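Cysteine protease S273R (African swine fever virus pig/Kenya/KEN-50/1950, PDB 6LJ9) probably cleaves the viral polyprotein precursors pp220 and pp62 into core-shell proteins as a cysteine protease, and also cuts host proteins to blunt innate immune responses. Local coordinates at residues D22-K27 with T74-P79; I7-S12 with Y263-H268; W181-F186 with I198-R203; C150-C155 with D175-C180; N187-S192 with N222-R227. All blocks are in the same frame, centred on the assembly; numbering follows the deposited sequence.

Interaction 1. Residues D22-K27 with T74-P79; sequences DSCLSK and TRFKAP
Arg-75 CG stands anti to the carbonyl carbon (chi1 -62°), and the chain then bends at chi3 (63°), which brings NE up to Cys-24 O at the edge of the guanidinium. Phe-76 starts the same way, and its ring comes to lie against the side chain of Cys-24. Arg-75 NE donates to Cys-24 O; the modelled N-to-O separation of 2.4 Å is too short to trust, though the direction of the bond is clear. An arginine suits this place because its chain reaches a backbone carbonyl while its CD lies beside Ser-26 OG, and Ser-26 CA lies over one face of the guanidinium. The contact closes a loop of the helix-rich N-terminal part of the chain onto the end of helix 68-75 and includes Cys-24, which is joined to Cys-14 by a disulfide. Cys-24 CB makes a CH-pi contact over the Phe-76 face, 3.8 Å from the ring centroid, and its SG stands obliquely at 4.5 Å from the same centroid, a sulfur-aromatic contact. Leu-25 meets the ring differently: its CD2 comes in the ring plane at the edge, 3.6 Å from Phe-76 CE1. Ser-23 OG turns to Glu-48, and Ser-26 N to Glu-71.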
# COMPACT_ATOMS: atom_id res chain seq x y z
N ASP B 22 1.95 -6.53 21.43
CA ASP B 22 1.95 -6.66 22.88
C ASP B 22 3.28 -6.21 23.47
O ASP B 22 3.33 -5.26 24.26
CB ASP B 22 1.63 -8.11 23.27
CG ASP B 22 2.39 -9.12 22.44
OD1 ASP B 22 3.26 -8.71 21.64
OD2 ASP B 22 2.11 -10.33 22.57
N SER B 23 4.36 -6.88 23.10
CA SER B 23 5.71 -6.49 23.50
C SER B 23 6.47 -6.00 22.28
O SER B 23 6.44 -6.64 21.22
CB SER B 23 6.44 -7.66 24.15
OG SER B 23 7.78 -7.32 24.48
N CYS B 24 7.15 -4.86 22.41
CA CYS B 24 7.93 -4.32 21.31
C CYS B 24 9.29 -4.99 21.18
O CYS B 24 9.92 -4.88 20.12
CB CYS B 24 8.13 -2.81 21.46
SG CYS B 24 6.72 -1.88 22.11
N LEU B 25 9.76 -5.68 22.22
CA LEU B 25 11.11 -6.21 22.23
C LEU B 25 11.20 -7.53 21.47
O LEU B 25 10.22 -8.28 21.36
CB LEU B 25 11.59 -6.42 23.67
CG LEU B 25 11.67 -5.17 24.54
CD1 LEU B 25 11.90 -5.54 26.00
CD2 LEU B 25 12.77 -4.25 24.05
N SER B 26 12.38 -7.80 20.94
CA SER B 26 12.64 -9.10 20.32
C SER B 26 12.54 -10.20 21.37
O SER B 26 12.78 -9.98 22.56
CB SER B 26 14.02 -9.11 19.67
OG SER B 26 14.15 -8.07 18.72
N LYS B 27 12.17 -11.40 20.91
CA LYS B 27 11.99 -12.52 21.83
C LYS B 27 13.30 -12.94 22.49
O LYS B 27 13.26 -13.54 23.57
CB LYS B 27 11.35 -13.69 21.10
CG LYS B 27 9.89 -13.45 20.75
CD LYS B 27 9.24 -14.65 20.10
CE LYS B 27 7.73 -14.45 19.98
NZ LYS B 27 7.40 -13.17 19.29
N THR B 74 14.67 0.10 15.60
CA THR B 74 13.97 -0.78 14.68
C THR B 74 12.64 -1.30 15.19
O THR B 74 11.78 -1.65 14.38
CB THR B 74 14.86 -1.99 14.33
OG1 THR B 74 15.17 -2.72 15.53
CG2 THR B 74 16.15 -1.53 13.67
N ARG B 75 12.43 -1.35 16.51
CA ARG B 75 11.21 -1.92 17.06
C ARG B 75 10.41 -0.95 17.93
O ARG B 75 9.37 -1.33 18.46
CB ARG B 75 11.53 -3.18 17.88
CG ARG B 75 12.15 -4.30 17.06
CD ARG B 75 12.26 -5.58 17.87
NE ARG B 75 10.95 -6.09 18.27
CZ ARG B 75 10.26 -6.99 17.58
NH1 ARG B 75 10.75 -7.49 16.46
NH2 ARG B 75 9.07 -7.39 18.02
N PHE B 76 10.87 0.29 18.08
CA PHE B 76 10.15 1.30 18.83
C PHE B 76 9.92 2.53 17.96
O PHE B 76 10.59 2.74 16.95
CB PHE B 76 10.91 1.71 20.10
CG PHE B 76 10.90 0.67 21.18
CD1 PHE B 76 11.82 -0.36 21.18
CD2 PHE B 76 9.97 0.73 22.21
CE1 PHE B 76 11.81 -1.32 22.18
CE2 PHE B 76 9.96 -0.22 23.21
CZ PHE B 76 10.88 -1.25 23.19
N LYS B 77 8.95 3.34 18.37
CA LYS B 77 8.73 4.61 17.70
C LYS B 77 9.84 5.59 18.07
O LYS B 77 10.63 5.37 19.00
CB LYS B 77 7.36 5.18 18.06
CG LYS B 77 6.20 4.39 17.48
CD LYS B 77 4.86 4.96 17.92
CE LYS B 77 3.70 4.25 17.23
NZ LYS B 77 2.38 4.68 17.75
N ALA B 78 9.91 6.69 17.33
CA ALA B 78 10.96 7.67 17.54
C ALA B 78 10.80 8.35 18.90
O ALA B 78 9.68 8.51 19.40
CB ALA B 78 10.95 8.72 16.44
N PRO B 79 11.90 8.75 19.53
CA PRO B 79 11.79 9.51 20.79
C PRO B 79 11.35 10.93 20.52
O PRO B 79 11.67 11.53 19.49
CB PRO B 79 13.22 9.46 21.35
CG PRO B 79 14.08 9.35 20.13
CD PRO B 79 13.30 8.50 19.16

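Interaction 2. Residues I7-S12 with Y263-H268; sequences ITSSPS and YKFRTH
Ser-9 OG and His-268 ND1 meet at 2.8 Å in a hydrogen bond that lies in the imidazole plane. The serine hydroxyl sits between its own backbone N and carbonyl carbon (chi1 57°), and this turns it to the ring edge. Over one face of the imidazole runs the backbone of the loop: the carbonyl carbon of Ser-10 stands above the ring centre and Pro-11 N nearer the rim. Proline, compact and without an N-H, suits a place against a ring; its side chain runs alongside that of His-268, pointing the same way, with Pro-11 CD 3.7 Å from His-268 NE2. At the other end of the contact, Ile-7 and Phe-265 cross at about a right angle, Ile-7 CD1 being 3.6 Å from Phe-265 CE1. One shell out, Phe-265 meets Phe-238 edge-to-face, and Leu-4 touches both Phe-265 and His-268. Thr-267 OG1 turns back to its own helix and donates to Lys-264 O at 2.6 Å, a carbonyl that also receives Thr-267 N. Pro-11 O and Thr-267 O, two acceptors 3.3 Å apart, cannot bond to each other, but Arg-82 NH2 supplies a donor to Pro-11 O. The loop after helix 3-6 is thereby fastened to helix 259-269. Since either partner could donate in the serine-histidine bond, the pairing could probably persist whether ND1 carries a proton or not.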
# COMPACT_ATOMS: atom_id res chain seq x y z
N ILE B 7 -7.63 7.30 11.55
CA ILE B 7 -6.33 6.83 11.09
C ILE B 7 -5.99 5.51 11.78
O ILE B 7 -6.67 5.09 12.72
CB ILE B 7 -5.24 7.89 11.33
CG1 ILE B 7 -4.99 8.09 12.82
CG2 ILE B 7 -5.63 9.20 10.66
CD1 ILE B 7 -3.96 9.16 13.13
N THR B 8 -4.92 4.86 11.32
CA THR B 8 -4.61 3.49 11.70
C THR B 8 -3.57 3.39 12.82
O THR B 8 -3.14 2.28 13.15
CB THR B 8 -4.12 2.70 10.48
OG1 THR B 8 -2.92 3.29 9.97
CG2 THR B 8 -5.18 2.71 9.39
N SER B 9 -3.16 4.51 13.40
CA SER B 9 -2.17 4.49 14.46
C SER B 9 -2.82 4.25 15.82
O SER B 9 -4.05 4.23 15.96
CB SER B 9 -1.37 5.79 14.48
OG SER B 9 -2.22 6.91 14.63
N SER B 10 -1.98 4.09 16.84
CA SER B 10 -2.43 3.76 18.18
C SER B 10 -1.44 4.34 19.17
O SER B 10 -0.31 4.68 18.80
CB SER B 10 -2.56 2.24 18.37
OG SER B 10 -1.29 1.63 18.49
N PRO B 11 -1.83 4.48 20.44
CA PRO B 11 -0.90 5.00 21.45
C PRO B 11 0.23 4.05 21.81
O PRO B 11 1.05 4.40 22.67
CB PRO B 11 -1.80 5.25 22.67
CG PRO B 11 -3.19 5.34 22.11
CD PRO B 11 -3.21 4.39 20.96
N SER B 12 0.31 2.87 21.20
CA SER B 12 1.39 1.94 21.51
C SER B 12 2.73 2.54 21.10
O SER B 12 2.84 3.25 20.10
CB SER B 12 1.16 0.61 20.79
OG SER B 12 2.29 -0.24 20.92
N TYR B 263 -2.78 16.96 20.64
CA TYR B 263 -1.98 16.63 21.81
C TYR B 263 -2.05 15.14 22.12
O TYR B 263 -1.06 14.53 22.53
CB TYR B 263 -2.43 17.45 23.02
CG TYR B 263 -1.60 17.21 24.26
CD1 TYR B 263 -0.35 17.79 24.41
CD2 TYR B 263 -2.06 16.39 25.28
CE1 TYR B 263 0.42 17.57 25.54
CE2 TYR B 263 -1.31 16.16 26.41
CZ TYR B 263 -0.07 16.76 26.54
OH TYR B 263 0.69 16.54 27.66
N LYS B 264 -3.23 14.54 21.93
CA LYS B 264 -3.35 13.09 22.07
C LYS B 264 -2.61 12.36 20.96
O LYS B 264 -2.19 11.21 21.14
CB LYS B 264 -4.82 12.68 22.09
CG LYS B 264 -5.58 13.16 23.32
CD LYS B 264 -7.04 12.74 23.25
CE LYS B 264 -7.81 13.18 24.49
NZ LYS B 264 -9.25 12.84 24.40
N PHE B 265 -2.45 13.00 19.80
CA PHE B 265 -1.71 12.39 18.70
C PHE B 265 -0.23 12.26 19.02
O PHE B 265 0.46 11.47 18.37
CB PHE B 265 -1.91 13.20 17.42
CG PHE B 265 -1.29 12.58 16.20
CD1 PHE B 265 -1.68 11.33 15.77
CD2 PHE B 265 -0.31 13.26 15.49
CE1 PHE B 265 -1.11 10.76 14.65
CE2 PHE B 265 0.27 12.69 14.37
CZ PHE B 265 -0.14 11.43 13.95
N ARG B 266 0.28 13.02 19.99
CA ARG B 266 1.66 12.85 20.42
C ARG B 266 1.91 11.45 20.96
O ARG B 266 3.01 10.91 20.79
CB ARG B 266 2.01 13.89 21.49
CG ARG B 266 2.07 15.33 20.98
CD ARG B 266 2.29 16.30 22.14
NE ARG B 266 2.48 17.67 21.68
CZ ARG B 266 3.67 18.24 21.50
NH1 ARG B 266 4.78 17.56 21.74
NH2 ARG B 266 3.74 19.50 21.08
N THR B 267 0.91 10.85 21.60
CA THR B 267 1.05 9.48 22.09
C THR B 267 1.06 8.47 20.95
O THR B 267 1.51 7.33 21.15
CB THR B 267 -0.08 9.15 23.07
OG1 THR B 267 -1.33 9.08 22.36
CG2 THR B 267 -0.18 10.21 24.15
N HIS B 268 0.58 8.85 19.77
CA HIS B 268 0.68 8.00 18.59
C HIS B 268 2.01 8.14 17.87
O HIS B 268 2.35 7.28 17.05
CB HIS B 268 -0.46 8.31 17.60
CG HIS B 268 -1.82 7.94 18.10
ND1 HIS B 268 -2.76 7.33 17.30
CD2 HIS B 268 -2.40 8.11 19.31
CE1 HIS B 268 -3.86 7.13 18.00
NE2 HIS B 268 -3.67 7.59 19.22

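Interaction 3. Residues W181-F186 with I198-R203; sequences WSIEYF and IRWMER
Ile-183 and Met-201, a selenomethionine introduced by labelling, form the tight part of this contact, their side chains sliding past each other in opposite directions. Ile-183 CG2 touches Met-201 CG at 4.0 Å, while its CD1 reaches the helix backbone, 3.4 Å from Met-201 O. Bent at chi3 (66°), the Met-201 side chain brings CE against the strand backbone, 3.2 Å from Ile-183 O, and lays SE 3.8 Å from Tyr-185 CB. A branched residue suits a place beside natural methionine, whose position the selenium analogue takes: the first gives a firm surface, the flexible second moulds itself to it. Tyr-185 contributes little more than its CB: with CG anti to the backbone N (chi1 172°), its ring leads away from the helix, and the hydroxyl makes a weak hydrogen bond to Asn-187. Contact thins out at Trp-200, whose CZ3 meets Ile-183 CG2 obliquely at 4.2 Å. The solvent side of the helix is that of Ile-198, Arg-199 and Glu-202, which are exposed. Glu-184 leaves the strand away from the helix; its carboxylate bonds to Tyr-239 and forms a salt bridge with Arg-243. The axes of 181-186 and 198-203 approach to 9.4 Å and are nearly antiparallel, at 167°, as expected where a helix returns across the sheet between parallel neighbours: this is the strand-to-helix half of the beta-alpha-beta crossover of strand 181-186, helix 195-208 and strand 215-220.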
# COMPACT_ATOMS: atom_id res chain seq x y z
N TRP B 181 -4.21 13.97 -9.40
CA TRP B 181 -3.11 14.16 -8.47
C TRP B 181 -3.15 15.56 -7.89
O TRP B 181 -3.53 16.53 -8.57
CB TRP B 181 -1.77 13.90 -9.17
CG TRP B 181 -1.62 12.50 -9.69
CD1 TRP B 181 -2.54 11.50 -9.61
CD2 TRP B 181 -0.48 11.96 -10.37
NE1 TRP B 181 -2.05 10.36 -10.20
CE2 TRP B 181 -0.79 10.61 -10.68
CE3 TRP B 181 0.76 12.47 -10.75
CZ2 TRP B 181 0.11 9.78 -11.34
CZ3 TRP B 181 1.65 11.64 -11.42
CH2 TRP B 181 1.32 10.31 -11.70
N SER B 182 -2.76 15.68 -6.63
CA SER B 182 -2.84 16.94 -5.92
C SER B 182 -1.54 17.22 -5.18
O SER B 182 -0.95 16.31 -4.58
CB SER B 182 -4.01 16.95 -4.93
OG SER B 182 -3.90 15.88 -4.00
N ILE B 183 -1.09 18.47 -5.24
CA ILE B 183 0.03 18.97 -4.45
C ILE B 183 -0.57 19.84 -3.36
O ILE B 183 -1.20 20.86 -3.64
CB ILE B 183 1.02 19.75 -5.32
CG1 ILE B 183 1.51 18.88 -6.48
CG2 ILE B 183 2.19 20.23 -4.49
CD1 ILE B 183 2.13 19.66 -7.61
N GLU B 184 -0.37 19.43 -2.11
CA GLU B 184 -1.11 19.99 -0.98
C GLU B 184 -0.17 20.69 -0.01
O GLU B 184 0.91 20.18 0.30
CB GLU B 184 -1.90 18.89 -0.26
CG GLU B 184 -2.73 18.03 -1.19
CD GLU B 184 -3.23 16.76 -0.52
OE1 GLU B 184 -3.15 16.67 0.72
OE2 GLU B 184 -3.70 15.86 -1.25
N TYR B 185 -0.59 21.86 0.45
CA TYR B 185 0.11 22.62 1.48
C TYR B 185 -0.86 22.85 2.63
O TYR B 185 -1.89 23.52 2.46
CB TYR B 185 0.63 23.96 0.93
CG TYR B 185 1.19 24.89 1.98
CD1 TYR B 185 0.37 25.80 2.64
CD2 TYR B 185 2.54 24.88 2.30
CE1 TYR B 185 0.88 26.66 3.59
CE2 TYR B 185 3.06 25.74 3.25
CZ TYR B 185 2.22 26.63 3.90
OH TYR B 185 2.72 27.49 4.85
N PHE B 186 -0.54 22.31 3.80
CA PHE B 186 -1.39 22.41 4.98
C PHE B 186 -0.71 23.29 6.02
O PHE B 186 0.41 23.00 6.45
CB PHE B 186 -1.70 21.03 5.56
CG PHE B 186 -2.45 21.09 6.86
CD1 PHE B 186 -3.76 21.52 6.90
CD2 PHE B 186 -1.83 20.71 8.04
CE1 PHE B 186 -4.45 21.57 8.10
CE2 PHE B 186 -2.52 20.75 9.24
CZ PHE B 186 -3.83 21.18 9.27
N ILE B 198 5.13 28.39 -3.20
CA ILE B 198 4.29 28.41 -4.40
C ILE B 198 5.10 28.00 -5.63
O ILE B 198 4.64 27.21 -6.46
CB ILE B 198 3.64 29.79 -4.58
CG1 ILE B 198 2.69 30.09 -3.42
CG2 ILE B 198 2.91 29.88 -5.91
CD1 ILE B 198 1.45 29.21 -3.41
N ARG B 199 6.32 28.53 -5.76
CA ARG B 199 7.16 28.17 -6.90
C ARG B 199 7.47 26.68 -6.91
O ARG B 199 7.47 26.05 -7.97
CB ARG B 199 8.46 28.98 -6.88
CG ARG B 199 8.28 30.48 -6.74
CD ARG B 199 9.62 31.14 -6.49
NE ARG B 199 9.48 32.37 -5.71
CZ ARG B 199 10.48 32.93 -5.04
NH1 ARG B 199 11.68 32.38 -5.05
NH2 ARG B 199 10.27 34.05 -4.35
N TRP B 200 7.74 26.11 -5.74
CA TRP B 200 8.03 24.68 -5.65
C TRP B 200 6.81 23.85 -6.05
O TRP B 200 6.95 22.87 -6.79
CB TRP B 200 8.49 24.32 -4.24
CG TRP B 200 8.90 22.89 -4.10
CD1 TRP B 200 10.15 22.37 -4.26
CD2 TRP B 200 8.05 21.78 -3.76
NE1 TRP B 200 10.14 21.01 -4.04
CE2 TRP B 200 8.86 20.63 -3.74
CE3 TRP B 200 6.69 21.65 -3.47
CZ2 TRP B 200 8.35 19.36 -3.44
CZ3 TRP B 200 6.19 20.40 -3.18
CH2 TRP B 200 7.02 19.27 -3.17
N MSE B 201 5.63 24.21 -5.56
CA MSE B 201 4.40 23.51 -5.92
C MSE B 201 4.12 23.61 -7.41
O MSE B 201 3.67 22.65 -8.04
CB MSE B 201 3.22 24.06 -5.12
CG MSE B 201 3.36 23.91 -3.61
SE MSE B 201 1.90 24.73 -2.62
CE MSE B 201 0.45 23.57 -3.20
N GLU B 202 4.39 24.78 -7.98
CA GLU B 202 4.20 24.97 -9.42
C GLU B 202 5.20 24.14 -10.22
O GLU B 202 4.85 23.56 -11.25
CB GLU B 202 4.33 26.45 -9.77
CG GLU B 202 3.16 27.31 -9.32
CD GLU B 202 1.84 26.85 -9.91
OE1 GLU B 202 0.91 26.56 -9.13
OE2 GLU B 202 1.73 26.78 -11.15
N ARG B 203 6.45 24.07 -9.76
CA ARG B 203 7.46 23.29 -10.47
C ARG B 203 7.13 21.81 -10.46
O ARG B 203 7.31 21.11 -11.46
CB ARG B 203 8.84 23.54 -9.86
CG ARG B 203 10.02 23.02 -10.69
CD ARG B 203 10.44 21.61 -10.28
NE ARG B 203 10.93 21.56 -8.91
CZ ARG B 203 12.21 21.72 -8.57
NH1 ARG B 203 13.13 21.93 -9.50
NH2 ARG B 203 12.57 21.66 -7.30

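Interaction 4. Residues C150-C155 with D175-C180; sequences CNTFGC and DMRGDC
An Asx turn at Asp-175 ends the antiparallel pairing of strands 152-158 and 169-175, and Thr-152 and Asp-175 form its last non-hydrogen-bonded pair. Just past it, Met-176 N donates to Asn-151 O at 2.7 Å. In the Asx turn Asp-175 OD1 accepts Arg-177 N from one face of the carboxylate, while Arg-177 NE comes from the other at 2.7 Å in a salt bridge. Arg-177 NH2 donates to Asp-175 OD2 at 3.0 Å, so the arginine grips the carboxylate side-on with two nitrogens. Such a grip fixes the rotation of the guanidinium, and the methyl of Thr-152 covers one of its faces, Thr-152 CG2 lying 3.5 Å from Arg-177 NE. Threonine fits well, since its OG1 meanwhile bonds to Lys-106 O. The side chain of Asn-151 crosses that of Arg-177 at about a right angle, Asn-151 CG 3.5 Å from Arg-177 CG, its amide plane turned 58° from the guanidinium. Met-176, a selenomethionine bent at chi3 (-72°), brings its CE against the backbone just before strand 152-158, 3.6 Å from Cys-150 O. Asp-175 has a second cationic partner in Arg-243, which would probably help keep the carboxylate ionised. The side chain of Met-176 packs against helix 129-134 at Met-129 and Tyr-133 and against Trp-181 of strand 181-186, Thr-152 borders strand 107-109, and Gly-178 of the second subunit packs on Asp-175 and Arg-177.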
# COMPACT_ATOMS: atom_id res chain seq x y z
N CYS B 150 7.07 5.32 -5.67
CA CYS B 150 6.22 5.94 -4.65
C CYS B 150 5.17 6.80 -5.33
O CYS B 150 5.49 7.60 -6.22
CB CYS B 150 7.06 6.79 -3.69
SG CYS B 150 8.35 5.88 -2.81
N ASN B 151 3.91 6.63 -4.92
CA ASN B 151 2.81 7.46 -5.39
C ASN B 151 2.32 8.44 -4.33
O ASN B 151 1.27 9.06 -4.50
CB ASN B 151 1.65 6.58 -5.88
CG ASN B 151 1.20 5.55 -4.86
OD1 ASN B 151 1.55 5.64 -3.68
ND2 ASN B 151 0.42 4.58 -5.31
N THR B 152 3.06 8.58 -3.23
CA THR B 152 2.79 9.60 -2.23
C THR B 152 4.10 10.23 -1.78
O THR B 152 5.13 9.55 -1.69
CB THR B 152 2.04 9.05 -1.00
OG1 THR B 152 2.67 7.84 -0.55
CG2 THR B 152 0.58 8.77 -1.34
N PHE B 153 4.05 11.53 -1.51
CA PHE B 153 5.21 12.30 -1.09
C PHE B 153 4.84 13.14 0.12
O PHE B 153 3.77 13.77 0.14
CB PHE B 153 5.72 13.20 -2.23
CG PHE B 153 6.90 14.05 -1.87
CD1 PHE B 153 6.71 15.34 -1.37
CD2 PHE B 153 8.19 13.58 -2.03
CE1 PHE B 153 7.80 16.13 -1.04
CE2 PHE B 153 9.28 14.37 -1.70
CZ PHE B 153 9.08 15.65 -1.20
N GLY B 154 5.71 13.15 1.13
CA GLY B 154 5.42 13.87 2.35
C GLY B 154 6.61 14.62 2.91
O GLY B 154 7.73 14.11 2.90
N CYS B 155 6.38 15.83 3.41
CA CYS B 155 7.45 16.63 3.97
C CYS B 155 6.86 17.64 4.95
O CYS B 155 5.76 18.15 4.74
CB CYS B 155 8.25 17.34 2.88
SG CYS B 155 9.96 17.69 3.32
N ASP B 175 -0.21 13.68 -3.50
CA ASP B 175 -0.99 12.46 -3.64
C ASP B 175 -1.05 12.10 -5.12
O ASP B 175 -1.68 12.80 -5.92
CB ASP B 175 -2.39 12.65 -3.07
CG ASP B 175 -3.17 11.35 -2.98
OD1 ASP B 175 -2.63 10.30 -3.37
OD2 ASP B 175 -4.33 11.39 -2.51
N MSE B 176 -0.37 11.01 -5.49
CA MSE B 176 -0.35 10.55 -6.87
C MSE B 176 -1.02 9.18 -6.99
O MSE B 176 -0.66 8.38 -7.85
CB MSE B 176 1.10 10.48 -7.38
CG MSE B 176 1.81 11.82 -7.39
SE MSE B 176 3.74 11.65 -7.64
CE MSE B 176 4.21 10.92 -5.90
N ARG B 177 -1.99 8.93 -6.12
CA ARG B 177 -2.73 7.67 -6.12
C ARG B 177 -4.00 7.73 -6.95
O ARG B 177 -4.37 6.74 -7.59
CB ARG B 177 -3.07 7.26 -4.68
CG ARG B 177 -1.87 6.95 -3.80
CD ARG B 177 -2.28 6.85 -2.34
NE ARG B 177 -2.83 8.11 -1.86
CZ ARG B 177 -3.15 8.35 -0.59
NH1 ARG B 177 -2.97 7.41 0.33
NH2 ARG B 177 -3.65 9.53 -0.24
N GLY B 178 -4.70 8.86 -6.95
CA GLY B 178 -6.00 8.96 -7.57
C GLY B 178 -5.93 9.42 -9.02
O GLY B 178 -4.86 9.62 -9.60
N ASP B 179 -7.12 9.60 -9.60
CA ASP B 179 -7.20 10.03 -10.98
C ASP B 179 -6.84 11.50 -11.14
O ASP B 179 -6.44 11.91 -12.23
CB ASP B 179 -8.60 9.76 -11.55
CG ASP B 179 -8.62 9.74 -13.07
OD1 ASP B 179 -7.75 9.09 -13.68
OD2 ASP B 179 -9.51 10.38 -13.66
N CYS B 180 -6.97 12.29 -10.07
CA CYS B 180 -6.53 13.68 -10.04
C CYS B 180 -5.46 13.80 -8.97
O CYS B 180 -5.75 13.73 -7.77
CB CYS B 180 -7.70 14.62 -9.75
SG CYS B 180 -7.19 16.26 -9.18

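Interaction 5. Residues N187-S192 with N222-R227; sequences NSAGNS and NIRHQR
A single carbonyl, Ser-188 O, receives two successive backbone N-H groups: Gln-226 N at 3.0 Å, nearly straight (166°) but from above the carbonyl plane, and His-225 N in a weak, bent bond. The Ser-188 side chain adds a third link, OG donating in the carbonyl plane to Gln-226 OE1 at 2.7 Å. Gln-226 reaches it extended, CG anti to the backbone N (chi1 176°), while its NE2 binds Ser-228 O, so both ends of the amide are held. Arg-224 runs past the turn, its CG 3.3 Å from Ala-189 O. Gly-190 closes the type I turn at a positive phi (92°), where a CB would press on backbone of both loops. In an Asx turn Asn-187 OD1 accepts from Ala-189 N and also from His-168 NE2, Asn-187 and His-168 being inferred active-site residues. Ser-188 thus probably acts as second shell, helping to orient the amide of Gln-226, a predicted substrate-binding residue beside the inferred nucleophile Cys-232, consistent with an oxyanion-hole glutamine as in related Ulp1-type proteases.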
# COMPACT_ATOMS: atom_id res chain seq x y z
N ASN B 187 -1.39 24.37 6.41
CA ASN B 187 -0.95 25.25 7.49
C ASN B 187 -2.05 25.25 8.55
O ASN B 187 -3.16 25.71 8.30
CB ASN B 187 -0.68 26.66 6.98
CG ASN B 187 0.03 27.54 8.00
OD1 ASN B 187 -0.20 27.42 9.21
ND2 ASN B 187 0.90 28.42 7.52
N SER B 188 -1.73 24.72 9.73
CA SER B 188 -2.72 24.63 10.80
C SER B 188 -3.19 26.00 11.28
O SER B 188 -4.26 26.11 11.88
CB SER B 188 -2.17 23.83 11.98
OG SER B 188 -1.02 24.46 12.52
N ALA B 189 -2.40 27.05 11.03
CA ALA B 189 -2.80 28.39 11.45
C ALA B 189 -3.71 29.07 10.44
O ALA B 189 -4.40 30.04 10.79
CB ALA B 189 -1.56 29.25 11.70
N GLY B 190 -3.73 28.60 9.19
CA GLY B 190 -4.58 29.18 8.17
C GLY B 190 -3.94 30.28 7.35
O GLY B 190 -4.66 31.11 6.79
N ASN B 191 -2.61 30.30 7.25
CA ASN B 191 -1.91 31.33 6.50
C ASN B 191 -1.44 30.79 5.16
O ASN B 191 -1.02 29.63 5.05
CB ASN B 191 -0.71 31.86 7.30
CG ASN B 191 -1.13 32.57 8.57
OD1 ASN B 191 -2.09 33.34 8.58
ND2 ASN B 191 -0.41 32.32 9.66
N SER B 192 -1.51 31.64 4.13
CA SER B 192 -1.18 31.24 2.77
C SER B 192 0.29 30.81 2.67
O SER B 192 1.12 31.21 3.49
CB SER B 192 -1.47 32.39 1.81
OG SER B 192 -2.83 32.76 1.86
N ASN B 222 -7.84 27.03 4.76
CA ASN B 222 -9.14 27.67 4.90
C ASN B 222 -9.54 27.84 6.36
O ASN B 222 -10.14 28.85 6.73
CB ASN B 222 -10.20 26.87 4.14
CG ASN B 222 -11.54 27.57 4.08
OD1 ASN B 222 -11.70 28.57 3.38
ND2 ASN B 222 -12.52 27.05 4.82
N ILE B 223 -9.21 26.86 7.20
CA ILE B 223 -9.58 26.87 8.61
C ILE B 223 -8.34 27.12 9.45
O ILE B 223 -7.26 26.59 9.16
CB ILE B 223 -10.25 25.54 9.02
CG1 ILE B 223 -11.60 25.39 8.33
CG2 ILE B 223 -10.41 25.45 10.53
CD1 ILE B 223 -12.38 24.18 8.80
N ARG B 224 -8.49 27.95 10.48
CA ARG B 224 -7.47 28.11 11.52
C ARG B 224 -7.72 27.04 12.57
O ARG B 224 -8.48 27.24 13.52
CB ARG B 224 -7.50 29.52 12.10
CG ARG B 224 -6.55 29.73 13.27
CD ARG B 224 -6.55 31.18 13.73
NE ARG B 224 -5.87 31.34 15.01
CZ ARG B 224 -4.55 31.46 15.15
NH1 ARG B 224 -3.76 31.43 14.08
NH2 ARG B 224 -4.01 31.60 16.35
N HIS B 225 -7.07 25.89 12.40
CA HIS B 225 -7.27 24.78 13.32
C HIS B 225 -6.60 25.04 14.67
O HIS B 225 -7.19 24.78 15.72
CB HIS B 225 -6.74 23.48 12.71
CG HIS B 225 -7.43 23.08 11.45
ND1 HIS B 225 -8.65 22.45 11.45
CD2 HIS B 225 -7.06 23.19 10.15
CE1 HIS B 225 -9.01 22.20 10.20
NE2 HIS B 225 -8.06 22.64 9.39
N GLN B 226 -5.37 25.55 14.65
CA GLN B 226 -4.54 25.62 15.84
C GLN B 226 -4.81 26.91 16.60
O GLN B 226 -4.71 28.00 16.04
CB GLN B 226 -3.06 25.53 15.46
CG GLN B 226 -2.10 25.70 16.62
CD GLN B 226 -0.66 25.50 16.20
OE1 GLN B 226 -0.38 24.98 15.12
NE2 GLN B 226 0.27 25.92 17.06
N ARG B 227 -5.16 26.77 17.88
CA ARG B 227 -5.26 27.90 18.79
C ARG B 227 -4.14 27.93 19.82
O ARG B 227 -3.97 28.95 20.50
CB ARG B 227 -6.61 27.89 19.52
CG ARG B 227 -7.80 28.12 18.61
CD ARG B 227 -9.11 28.01 19.37
NE ARG B 227 -10.26 27.98 18.48
CZ ARG B 227 -11.51 27.72 18.87
NH1 ARG B 227 -11.77 27.48 20.15
NH2 ARG B 227 -12.50 27.71 17.98
O HOH W 1 -5.40 25.26 7.51

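How the interactions relate
Interaction 1 lies in the N-terminal, helix-rich part, and interaction 2 joins that part to helix 259-269 of the catalytic region; their centres are about 15 Å apart, and they meet where Lys-77 NZ bonds to His-268 O and Ser-12 O. All others are nested inside the loop interaction 2 closes: 1 closes before 4 opens, and 4 before 3. Interactions 3 and 4 share the mixed five-stranded sheet, centres about 12 Å apart, and both touch the second subunit. Interaction 5, its segments alternating with those of interaction 3, carries the inferred active-site Asn-187. Its centre is about 35 Å from that of interaction 1 and about 21 Å from that of interaction 2, leaving interaction 1 far from the protease site.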